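Local structure of myosin IE heavy chain (Dictyostelium discoideum, 1LKX) at residues L28-Y38 against T48-Y57; K134-A145 against I249-G257. The protein moves along actin filaments as a single-headed class-one myosin, its motor domain, the part modelled here, binding actin and hydrolysing ATP in an actin-activated manner. All blocks are in the same frame, centred on the assembly; numbering follows the deposited sequence.

Both contacts belong to the myosin motor domain, and they sit at different distances from its nucleotide. Interaction 1 is part of the pocket itself: N49, P50, K52 and Y57 of 48-57 line the ADP site, and the side chain of N49 lies about 9 Å from both the magnesium ion and the vanadate. Interaction 2 is a helix pair further out, with the side chain of P141 about 12 Å from ADP. The centres of interaction 1 and interaction 2 are about 28 Å apart. The nearest atoms of interaction 1 and interaction 2 are about 10 Å apart, without touching. Along the chain they follow one another, interaction 1 closing before interaction 2 opens, with the P-loop G101-T108 between them.

Interaction 1. Residues L28-Y38 against T48-Y57; sequences LTMRHKSDNIY and TNPFKNLNIY. Unlike the reference sequence in segment 48-57: T48 (reference Arg). With ADP (adenosine-5'-diphosphate), chain G.
Where the chain leaves helix 21-33, I37 comes level with T48, their CA atoms 5.0 Å apart, and T48 N gives a backbone hydrogen bond to I37 O. A Schellman motif has just ended the helix, with D35 at positive phi as its C-prime residue. From the last turn, H32 reaches across: CG, anti to the backbone N (chi1 -177°), carries the ring over to T48, and ND1 at its edge is hydrogen-bonded to T48 OG1 at 2.9 Å. CE1 of the same ring lies near N49 O, whose hydrogen bond is with S590 OG. T48 CG2 turns instead to L28 CD2, 3.9 Å away.

I37 makes the apolar centre. Its side chain crosses P50 at about a right angle, CD1 against CG, and CD1 also meets I56 CD1. Toward the surface, K52 stretches out beyond CG to bring NZ within 3.3 Å of D35 OD1, a salt bridge whose hydrogen bond is weak. Beyond I37, the Y38 and Y57 side chains come from opposite directions and their OH atoms share a hydrogen bond at 2.5 Å, while the I56 methyl CD1 sits at the edge of the Y38 ring. H76 meets both tyrosine rings.

On the nucleotide side, N49 ND2 donates to O4' of the ADP ribose at 3.0 Å, nearly straight at 169°, and also bonds G104 O of the P-loop. P50 CD approaches C6 of the adenine at 3.8 Å, and Y57 OH lies 3.5 Å from N6. This is the purine-binding loop of the myosin motor, backed by the helix end.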
loop_
_atom_site.group_PDB
_atom_site.type_symbol
_atom_site.label_atom_id
_atom_site.label_comp_id
_atom_site.label_asym_id
_atom_site.label_seq_id
_atom_site.Cartn_x
_atom_site.Cartn_y
_atom_site.Cartn_z
ATOM N N LEU A 28 3.266 17.368 -19.377
ATOM C CA LEU A 28 2.728 17.054 -18.064
ATOM C C LEU A 28 2.570 18.296 -17.181
ATOM O O LEU A 28 1.543 18.484 -16.519
ATOM C CB LEU A 28 3.629 16.027 -17.400
ATOM C CG LEU A 28 3.222 15.447 -16.054
ATOM C CD1 LEU A 28 3.817 14.069 -15.934
ATOM C CD2 LEU A 28 3.696 16.331 -14.934
ATOM N N THR A 29 3.586 19.150 -17.172
ATOM C CA THR A 29 3.535 20.377 -16.383
ATOM C C THR A 29 2.400 21.273 -16.866
ATOM O O THR A 29 1.705 21.924 -16.085
ATOM C CB THR A 29 4.820 21.166 -16.534
ATOM O OG1 THR A 29 5.926 20.325 -16.211
ATOM C CG2 THR A 29 4.809 22.374 -15.618
ATOM N N MET A 30 2.240 21.310 -18.178
ATOM C CA MET A 30 1.217 22.113 -18.815
ATOM C C MET A 30 -0.166 21.671 -18.365
ATOM O O MET A 30 -0.973 22.491 -17.933
ATOM C CB MET A 30 1.340 21.948 -20.316
ATOM C CG MET A 30 0.842 23.112 -21.126
ATOM S SD MET A 30 0.973 22.674 -22.856
ATOM C CE MET A 30 2.762 22.220 -22.999
ATOM N N ARG A 31 -0.432 20.373 -18.474
ATOM C CA ARG A 31 -1.713 19.810 -18.075
ATOM C C ARG A 31 -1.968 20.118 -16.602
ATOM O O ARG A 31 -2.952 20.753 -16.245
ATOM C CB ARG A 31 -1.708 18.287 -18.249
ATOM C CG ARG A 31 -1.098 17.768 -19.537
ATOM C CD ARG A 31 -2.015 17.962 -20.734
ATOM N NE ARG A 31 -2.663 16.723 -21.174
ATOM C CZ ARG A 31 -3.634 16.097 -20.514
ATOM N NH1 ARG A 31 -4.087 16.579 -19.363
ATOM N NH2 ARG A 31 -4.165 14.993 -21.020
ATOM N N HIS A 32 -1.061 19.660 -15.751
ATOM C CA HIS A 32 -1.207 19.851 -14.318
ATOM C C HIS A 32 -1.521 21.270 -13.887
ATOM O O HIS A 32 -2.391 21.498 -13.052
ATOM C CB HIS A 32 0.043 19.394 -13.572
ATOM C CG HIS A 32 -0.085 19.510 -12.085
ATOM N ND1 HIS A 32 -0.858 18.651 -11.333
ATOM C CD2 HIS A 32 0.410 20.424 -11.219
ATOM C CE1 HIS A 32 -0.834 19.031 -10.068
ATOM N NE2 HIS A 32 -0.072 20.105 -9.972
ATOM N N LYS A 33 -0.798 22.220 -14.446
ATOM C CA LYS A 33 -0.997 23.611 -14.091
ATOM C C LYS A 33 -2.429 24.067 -14.379
ATOM O O LYS A 33 -2.929 25.001 -13.744
ATOM C CB LYS A 33 -0.002 24.488 -14.854
ATOM C CG LYS A 33 0.814 25.432 -13.978
ATOM C CD LYS A 33 2.016 24.735 -13.352
ATOM C CE LYS A 33 2.938 25.728 -12.620
ATOM N NZ LYS A 33 4.267 25.138 -12.212
ATOM N N SER A 34 -3.085 23.410 -15.333
ATOM C CA SER A 34 -4.465 23.758 -15.687
ATOM C C SER A 34 -5.506 22.761 -15.149
ATOM O O SER A 34 -6.599 22.612 -15.715
ATOM C CB SER A 34 -4.607 23.891 -17.208
ATOM O OG SER A 34 -4.291 22.683 -17.874
ATOM N N ASP A 35 -5.147 22.085 -14.058
ATOM C CA ASP A 35 -6.014 21.119 -13.403
ATOM C C ASP A 35 -6.390 19.895 -14.228
ATOM O O ASP A 35 -7.503 19.389 -14.123
ATOM C CB ASP A 35 -7.278 21.821 -12.905
ATOM C CG ASP A 35 -6.993 22.768 -11.756
ATOM O OD1 ASP A 35 -7.933 23.464 -11.301
ATOM O OD2 ASP A 35 -5.825 22.808 -11.305
ATOM N N ASN A 36 -5.465 19.417 -15.048
ATOM C CA ASN A 36 -5.715 18.226 -15.843
ATOM C C ASN A 36 -4.826 17.135 -15.285
ATOM O O ASN A 36 -3.848 16.733 -15.911
ATOM C CB ASN A 36 -5.378 18.484 -17.305
ATOM C CG ASN A 36 -6.486 19.223 -18.039
ATOM O OD1 ASN A 36 -7.532 18.646 -18.355
ATOM N ND2 ASN A 36 -6.264 20.507 -18.307
ATOM N N ILE A 37 -5.175 16.680 -14.086
ATOM C CA ILE A 37 -4.431 15.654 -13.368
ATOM C C ILE A 37 -4.093 14.410 -14.193
ATOM O O ILE A 37 -2.959 13.924 -14.178
ATOM C CB ILE A 37 -5.228 15.135 -12.188
ATOM C CG1 ILE A 37 -6.037 16.246 -11.546
ATOM C CG2 ILE A 37 -4.303 14.512 -11.185
ATOM C CD1 ILE A 37 -7.117 15.660 -10.642
ATOM N N TYR A 38 -5.091 13.898 -14.902
ATOM C CA TYR A 38 -4.941 12.674 -15.672
ATOM C C TYR A 38 -4.517 12.790 -17.125
ATOM O O TYR A 38 -4.967 13.663 -17.854
ATOM C CB TYR A 38 -6.249 11.877 -15.594
ATOM C CG TYR A 38 -6.723 11.617 -14.182
ATOM C CD1 TYR A 38 -6.107 10.651 -13.379
ATOM C CD2 TYR A 38 -7.763 12.364 -13.639
ATOM C CE1 TYR A 38 -6.520 10.441 -12.076
ATOM C CE2 TYR A 38 -8.182 12.169 -12.341
ATOM C CZ TYR A 38 -7.563 11.210 -11.566
ATOM O OH TYR A 38 -8.014 11.020 -10.284
ATOM N N THR A 48 -1.339 13.271 -11.464
ATOM C CA THR A 48 -0.506 14.183 -10.699
ATOM C C THR A 48 -1.284 14.836 -9.570
ATOM O O THR A 48 -2.216 15.610 -9.810
ATOM C CB THR A 48 0.058 15.287 -11.607
ATOM O OG1 THR A 48 -1.019 15.960 -12.275
ATOM C CG2 THR A 48 0.992 14.686 -12.649
ATOM N N ASN A 49 -0.882 14.532 -8.339
ATOM C CA ASN A 49 -1.525 15.066 -7.143
ATOM C C ASN A 49 -1.840 16.571 -7.235
ATOM O O ASN A 49 -0.937 17.411 -7.271
ATOM C CB ASN A 49 -0.636 14.811 -5.937
ATOM C CG ASN A 49 -1.384 14.939 -4.650
ATOM O OD1 ASN A 49 -2.202 15.842 -4.488
ATOM N ND2 ASN A 49 -1.112 14.042 -3.715
ATOM N N PRO A 50 -3.134 16.925 -7.261
ATOM C CA PRO A 50 -3.613 18.304 -7.349
ATOM C C PRO A 50 -3.394 19.088 -6.076
ATOM O O PRO A 50 -3.140 20.288 -6.104
ATOM C CB PRO A 50 -5.102 18.142 -7.627
ATOM C CG PRO A 50 -5.211 16.792 -8.190
ATOM C CD PRO A 50 -4.264 15.996 -7.356
ATOM N N PHE A 51 -3.500 18.396 -4.955
ATOM C CA PHE A 51 -3.363 19.026 -3.659
ATOM C C PHE A 51 -4.493 20.032 -3.421
ATOM O O PHE A 51 -4.293 21.102 -2.857
ATOM C CB PHE A 51 -1.990 19.682 -3.530
ATOM C CG PHE A 51 -0.892 18.703 -3.259
ATOM C CD1 PHE A 51 -0.996 17.794 -2.205
ATOM C CD2 PHE A 51 0.245 18.671 -4.053
ATOM C CE1 PHE A 51 0.017 16.868 -1.944
ATOM C CE2 PHE A 51 1.268 17.744 -3.800
ATOM C CZ PHE A 51 1.148 16.843 -2.742
ATOM N N LYS A 52 -5.690 19.656 -3.860
ATOM C CA LYS A 52 -6.891 20.469 -3.709
ATOM C C LYS A 52 -8.047 19.756 -4.422
ATOM O O LYS A 52 -7.829 18.921 -5.300
ATOM C CB LYS A 52 -6.689 21.866 -4.301
ATOM C CG LYS A 52 -6.581 21.888 -5.800
ATOM C CD LYS A 52 -6.790 23.295 -6.316
ATOM C CE LYS A 52 -6.940 23.326 -7.830
ATOM N NZ LYS A 52 -7.297 24.693 -8.310
ATOM N N ASN A 53 -9.279 20.083 -4.049
ATOM C CA ASN A 53 -10.424 19.425 -4.656
ATOM C C ASN A 53 -10.721 19.884 -6.060
ATOM O O ASN A 53 -10.807 21.072 -6.322
ATOM C CB ASN A 53 -11.683 19.637 -3.816
ATOM C CG ASN A 53 -11.562 19.057 -2.430
ATOM O OD1 ASN A 53 -11.204 17.885 -2.259
ATOM N ND2 ASN A 53 -11.863 19.871 -1.423
ATOM N N LEU A 54 -10.876 18.924 -6.959
ATOM C CA LEU A 54 -11.231 19.207 -8.341
ATOM C C LEU A 54 -12.609 18.587 -8.531
ATOM O O LEU A 54 -12.770 17.366 -8.461
ATOM C CB LEU A 54 -10.220 18.586 -9.307
ATOM C CG LEU A 54 -8.976 19.433 -9.563
ATOM C CD1 LEU A 54 -8.314 19.782 -8.251
ATOM C CD2 LEU A 54 -8.019 18.678 -10.458
ATOM N N ASN A 55 -13.608 19.428 -8.747
ATOM C CA ASN A 55 -14.961 18.929 -8.907
ATOM C C ASN A 55 -15.099 18.091 -10.174
ATOM O O ASN A 55 -15.803 18.471 -11.105
ATOM C CB ASN A 55 -15.947 20.100 -8.921
ATOM C CG ASN A 55 -17.336 19.687 -8.483
ATOM O OD1 ASN A 55 -17.504 19.035 -7.449
ATOM N ND2 ASN A 55 -18.345 20.071 -9.261
ATOM N N ILE A 56 -14.429 16.942 -10.192
ATOM C CA ILE A 56 -14.472 16.045 -11.338
ATOM C C ILE A 56 -14.768 14.608 -10.927
ATOM O O ILE A 56 -14.572 13.679 -11.708
ATOM C CB ILE A 56 -13.143 16.067 -12.095
ATOM C CG1 ILE A 56 -12.094 15.273 -11.331
ATOM C CG2 ILE A 56 -12.671 17.496 -12.243
ATOM C CD1 ILE A 56 -10.768 15.225 -12.017
ATOM N N TYR A 57 -15.242 14.431 -9.699
ATOM C CA TYR A 57 -15.554 13.104 -9.200
ATOM C C TYR A 57 -17.010 13.011 -8.774
ATOM O O TYR A 57 -17.351 12.351 -7.794
ATOM C CB TYR A 57 -14.643 12.772 -8.030
ATOM C CG TYR A 57 -13.179 12.847 -8.371
ATOM C CD1 TYR A 57 -12.601 11.949 -9.262
ATOM C CD2 TYR A 57 -12.366 13.822 -7.795
ATOM C CE1 TYR A 57 -11.244 12.016 -9.568
ATOM C CE2 TYR A 57 -11.009 13.902 -8.093
ATOM C CZ TYR A 57 -10.451 12.996 -8.980
ATOM O OH TYR A 57 -9.105 13.069 -9.278
HETATM P PB ADP G . -0.595 8.086 -0.907
HETATM O O1B ADP G . -1.639 7.027 -0.837
HETATM O O2B ADP G . 0.301 8.226 0.234
HETATM O O3B ADP G . 0.141 7.782 -2.220
HETATM P PA ADP G . -2.706 9.961 -0.741
HETATM O O1A ADP G . -3.690 9.375 -1.663
HETATM O O2A ADP G . -2.853 9.696 0.716
HETATM O O3A ADP G . -1.221 9.510 -1.085
HETATM O "O5'" ADP G . -2.727 11.504 -1.047
HETATM C "C5'" ADP G . -2.052 12.335 -0.098
HETATM C "C4'" ADP G . -2.884 13.544 0.049
HETATM O "O4'" ADP G . -2.867 14.077 -1.243
HETATM C "C3'" ADP G . -4.325 13.294 0.257
HETATM O "O3'" ADP G . -4.740 12.746 1.505
HETATM C "C2'" ADP G . -4.891 14.606 -0.215
HETATM O "O2'" ADP G . -4.811 15.660 0.710
HETATM C "C1'" ADP G . -4.090 14.756 -1.476
HETATM N N9 ADP G . -4.705 14.168 -2.674
HETATM C C8 ADP G . -4.274 13.120 -3.446
HETATM N N7 ADP G . -4.971 12.945 -4.521
HETATM C C5 ADP G . -5.922 13.941 -4.458
HETATM C C6 ADP G . -6.954 14.278 -5.327
HETATM N N6 ADP G . -7.205 13.548 -6.376
HETATM N N1 ADP G . -7.768 15.374 -4.994
HETATM C C2 ADP G . -7.518 16.079 -3.802
HETATM N N3 ADP G . -6.552 15.811 -2.912
HETATM C C4 ADP G . -5.776 14.714 -3.320
#

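Interaction 2. Residues K134-A145 against I249-G257; sequences KMLLDSNPLLEA and IVKAMETLG. Unlike the reference sequence in segment 134-145: L137 (reference Phe), D138 (reference Gln).
L142 lays its CD2 methyl against I249, 3.6 Å from CG2, with the two side chains crossing at about a right angle. That methyl also meets M253 SD at 3.9 Å, while the L142 and L256 side chains slide past each other in opposite directions, CG of L142 against CD1 of L256. One turn on, A145 CB closes against I249 CD1. Between these apolar groups and the polar end, A252 CB rests on the backbone of 134-145, 3.7 Å from D138 O; here the CA atoms of D138 and A252 come within 5.3 Å. The arrangement is a helix pair of the myosin motor domain, helix 127-147 against helix 242-255, with segment axes 8.7 Å apart at closest approach and a crossing angle of -130°. The same helix 127-147 also touches helices 107-121 and 342-372. At the other end T255 OG1 donates to D138 OD2 at 3.1 Å, meeting the anti side of that oxygen from 28° out of the carboxylate plane. A bend at chi2 (60°) turns the K134 chain back onto this carboxylate, where NZ takes the syn lone pair of D138 OD1 at 2.8 Å, a salt bridge within one helix; with both oxygens engaged, the rotation of D138 is probably fixed. K134 CG packs on T255 CG2.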
loop_
_atom_site.group_PDB
_atom_site.type_symbol
_atom_site.label_atom_id
_atom_site.label_comp_id
_atom_site.label_asym_id
_atom_site.label_seq_id
_atom_site.Cartn_x
_atom_site.Cartn_y
_atom_site.Cartn_z
ATOM N N LYS A 134 -22.303 0.602 0.267
ATOM C CA LYS A 134 -22.135 1.517 1.392
ATOM C C LYS A 134 -21.119 0.957 2.375
ATOM O O LYS A 134 -20.323 1.702 2.944
ATOM C CB LYS A 134 -23.487 1.745 2.085
ATOM C CG LYS A 134 -23.438 2.475 3.439
ATOM C CD LYS A 134 -22.842 3.869 3.339
ATOM C CE LYS A 134 -22.836 4.577 4.693
ATOM N NZ LYS A 134 -22.014 5.833 4.667
ATOM N N MET A 135 -21.139 -0.362 2.554
ATOM C CA MET A 135 -20.220 -1.035 3.465
ATOM C C MET A 135 -18.800 -1.048 2.951
ATOM O O MET A 135 -17.879 -0.715 3.690
ATOM C CB MET A 135 -20.659 -2.466 3.710
ATOM C CG MET A 135 -21.897 -2.586 4.551
ATOM S SD MET A 135 -22.159 -4.297 4.965
ATOM C CE MET A 135 -23.359 -4.788 3.672
ATOM N N LEU A 136 -18.611 -1.446 1.699
ATOM C CA LEU A 136 -17.263 -1.467 1.148
ATOM C C LEU A 136 -16.649 -0.080 1.296
ATOM O O LEU A 136 -15.498 0.063 1.688
ATOM C CB LEU A 136 -17.282 -1.867 -0.328
ATOM C CG LEU A 136 -17.783 -3.274 -0.648
ATOM C CD1 LEU A 136 -17.932 -3.462 -2.151
ATOM C CD2 LEU A 136 -16.820 -4.284 -0.065
ATOM N N LEU A 137 -17.428 0.950 0.996
ATOM C CA LEU A 137 -16.931 2.314 1.103
ATOM C C LEU A 137 -16.625 2.760 2.534
ATOM O O LEU A 137 -15.584 3.356 2.789
ATOM C CB LEU A 137 -17.925 3.281 0.464
ATOM C CG LEU A 137 -18.112 3.102 -1.039
ATOM C CD1 LEU A 137 -19.111 4.112 -1.537
ATOM C CD2 LEU A 137 -16.781 3.275 -1.744
ATOM N N ASP A 138 -17.530 2.487 3.468
ATOM C CA ASP A 138 -17.308 2.862 4.861
ATOM C C ASP A 138 -16.106 2.142 5.478
ATOM O O ASP A 138 -15.578 2.572 6.503
ATOM C CB ASP A 138 -18.562 2.576 5.683
ATOM C CG ASP A 138 -19.591 3.681 5.572
ATOM O OD1 ASP A 138 -19.593 4.385 4.534
ATOM O OD2 ASP A 138 -20.401 3.840 6.518
ATOM N N SER A 139 -15.667 1.053 4.857
ATOM C CA SER A 139 -14.517 0.323 5.373
ATOM C C SER A 139 -13.246 1.188 5.276
ATOM O O SER A 139 -12.332 1.053 6.092
ATOM C CB SER A 139 -14.309 -0.969 4.587
ATOM O OG SER A 139 -13.433 -0.752 3.492
ATOM N N ASN A 140 -13.187 2.071 4.277
ATOM C CA ASN A 140 -12.030 2.948 4.092
ATOM C C ASN A 140 -11.784 3.887 5.271
ATOM O O ASN A 140 -10.714 3.858 5.879
ATOM C CB ASN A 140 -12.173 3.761 2.805
ATOM C CG ASN A 140 -11.711 2.992 1.580
ATOM O OD1 ASN A 140 -10.536 2.634 1.467
ATOM N ND2 ASN A 140 -12.631 2.727 0.658
ATOM N N PRO A 141 -12.773 4.726 5.620
ATOM C CA PRO A 141 -12.610 5.659 6.743
ATOM C C PRO A 141 -12.237 4.939 8.017
ATOM O O PRO A 141 -11.491 5.453 8.843
ATOM C CB PRO A 141 -13.984 6.315 6.858
ATOM C CG PRO A 141 -14.490 6.278 5.454
ATOM C CD PRO A 141 -14.103 4.887 5.006
ATOM N N LEU A 142 -12.776 3.736 8.160
ATOM C CA LEU A 142 -12.550 2.895 9.330
ATOM C C LEU A 142 -11.081 2.470 9.438
ATOM O O LEU A 142 -10.413 2.763 10.423
ATOM C CB LEU A 142 -13.475 1.676 9.239
ATOM C CG LEU A 142 -13.995 1.010 10.514
ATOM C CD1 LEU A 142 -12.985 0.033 11.036
ATOM C CD2 LEU A 142 -14.292 2.057 11.552
ATOM N N LEU A 143 -10.574 1.788 8.421
ATOM C CA LEU A 143 -9.187 1.364 8.428
ATOM C C LEU A 143 -8.232 2.542 8.425
ATOM O O LEU A 143 -7.186 2.497 9.062
ATOM C CB LEU A 143 -8.892 0.499 7.212
ATOM C CG LEU A 143 -9.608 -0.848 7.179
ATOM C CD1 LEU A 143 -9.258 -1.571 5.890
ATOM C CD2 LEU A 143 -9.219 -1.669 8.400
ATOM N N GLU A 144 -8.580 3.595 7.695
ATOM C CA GLU A 144 -7.722 4.770 7.628
ATOM C C GLU A 144 -7.473 5.343 9.021
ATOM O O GLU A 144 -6.376 5.804 9.320
ATOM C CB GLU A 144 -8.352 5.815 6.711
ATOM C CG GLU A 144 -7.388 6.342 5.664
ATOM C CD GLU A 144 -8.079 6.733 4.344
ATOM O OE1 GLU A 144 -8.530 5.804 3.617
ATOM O OE2 GLU A 144 -8.173 7.956 4.034
ATOM N N ALA A 145 -8.485 5.283 9.882
ATOM C CA ALA A 145 -8.359 5.810 11.232
ATOM C C ALA A 145 -7.317 5.063 12.053
ATOM O O ALA A 145 -6.555 5.679 12.795
ATOM C CB ALA A 145 -9.701 5.769 11.932
ATOM N N ILE A 249 -16.137 7.901 11.780
ATOM C CA ILE A 249 -15.647 6.562 12.073
ATOM C C ILE A 249 -16.692 5.755 12.825
ATOM O O ILE A 249 -16.948 4.599 12.501
ATOM C CB ILE A 249 -14.389 6.632 12.936
ATOM C CG1 ILE A 249 -13.317 7.432 12.201
ATOM C CG2 ILE A 249 -13.912 5.241 13.274
ATOM C CD1 ILE A 249 -12.163 7.839 13.078
ATOM N N VAL A 250 -17.295 6.377 13.834
ATOM C CA VAL A 250 -18.306 5.711 14.640
ATOM C C VAL A 250 -19.502 5.316 13.799
ATOM O O VAL A 250 -20.083 4.270 14.018
ATOM C CB VAL A 250 -18.769 6.589 15.810
ATOM C CG1 VAL A 250 -19.715 5.808 16.695
ATOM C CG2 VAL A 250 -17.569 7.047 16.617
ATOM N N LYS A 251 -19.887 6.149 12.842
ATOM C CA LYS A 251 -21.003 5.794 11.968
ATOM C C LYS A 251 -20.584 4.541 11.207
ATOM O O LYS A 251 -21.331 3.563 11.145
ATOM C CB LYS A 251 -21.300 6.907 10.955
ATOM C CG LYS A 251 -22.182 8.036 11.464
ATOM C CD LYS A 251 -22.350 9.107 10.389
ATOM C CE LYS A 251 -23.492 10.067 10.706
ATOM N NZ LYS A 251 -23.306 10.765 12.006
ATOM N N ALA A 252 -19.378 4.591 10.636
ATOM C CA ALA A 252 -18.804 3.490 9.867
ATOM C C ALA A 252 -18.756 2.232 10.710
ATOM O O ALA A 252 -19.030 1.142 10.219
ATOM C CB ALA A 252 -17.412 3.854 9.404
ATOM N N MET A 253 -18.408 2.386 11.984
ATOM C CA MET A 253 -18.345 1.252 12.899
ATOM C C MET A 253 -19.677 0.519 12.894
ATOM O O MET A 253 -19.715 -0.703 12.854
ATOM C CB MET A 253 -18.048 1.728 14.322
ATOM C CG MET A 253 -16.770 2.536 14.462
ATOM S SD MET A 253 -15.456 1.626 15.286
ATOM C CE MET A 253 -15.513 2.309 16.865
ATOM N N GLU A 254 -20.769 1.275 12.924
ATOM C CA GLU A 254 -22.111 0.704 12.943
ATOM C C GLU A 254 -22.557 0.183 11.591
ATOM O O GLU A 254 -23.202 -0.856 11.517
ATOM C CB GLU A 254 -23.097 1.739 13.466
ATOM C CG GLU A 254 -22.751 2.189 14.874
ATOM C CD GLU A 254 -23.422 3.492 15.284
ATOM O OE1 GLU A 254 -23.492 4.424 14.451
ATOM O OE2 GLU A 254 -23.864 3.587 16.448
ATOM N N THR A 255 -22.215 0.899 10.526
ATOM C CA THR A 255 -22.575 0.467 9.180
ATOM C C THR A 255 -21.943 -0.903 8.934
ATOM O O THR A 255 -22.406 -1.679 8.086
ATOM C CB THR A 255 -22.057 1.476 8.108
ATOM O OG1 THR A 255 -22.764 2.719 8.240
ATOM C CG2 THR A 255 -22.253 0.930 6.686
ATOM N N LEU A 256 -20.885 -1.191 9.693
ATOM C CA LEU A 256 -20.159 -2.451 9.583
ATOM C C LEU A 256 -20.512 -3.437 10.689
ATOM O O LEU A 256 -19.897 -4.497 10.805
ATOM C CB LEU A 256 -18.656 -2.193 9.594
ATOM C CG LEU A 256 -18.102 -1.555 8.326
ATOM C CD1 LEU A 256 -16.647 -1.179 8.523
ATOM C CD2 LEU A 256 -18.255 -2.522 7.172
ATOM N N GLY A 257 -21.498 -3.083 11.505
ATOM C CA GLY A 257 -21.920 -3.971 12.570
ATOM C C GLY A 257 -21.003 -4.059 13.772
ATOM O O GLY A 257 -20.567 -5.143 14.163
#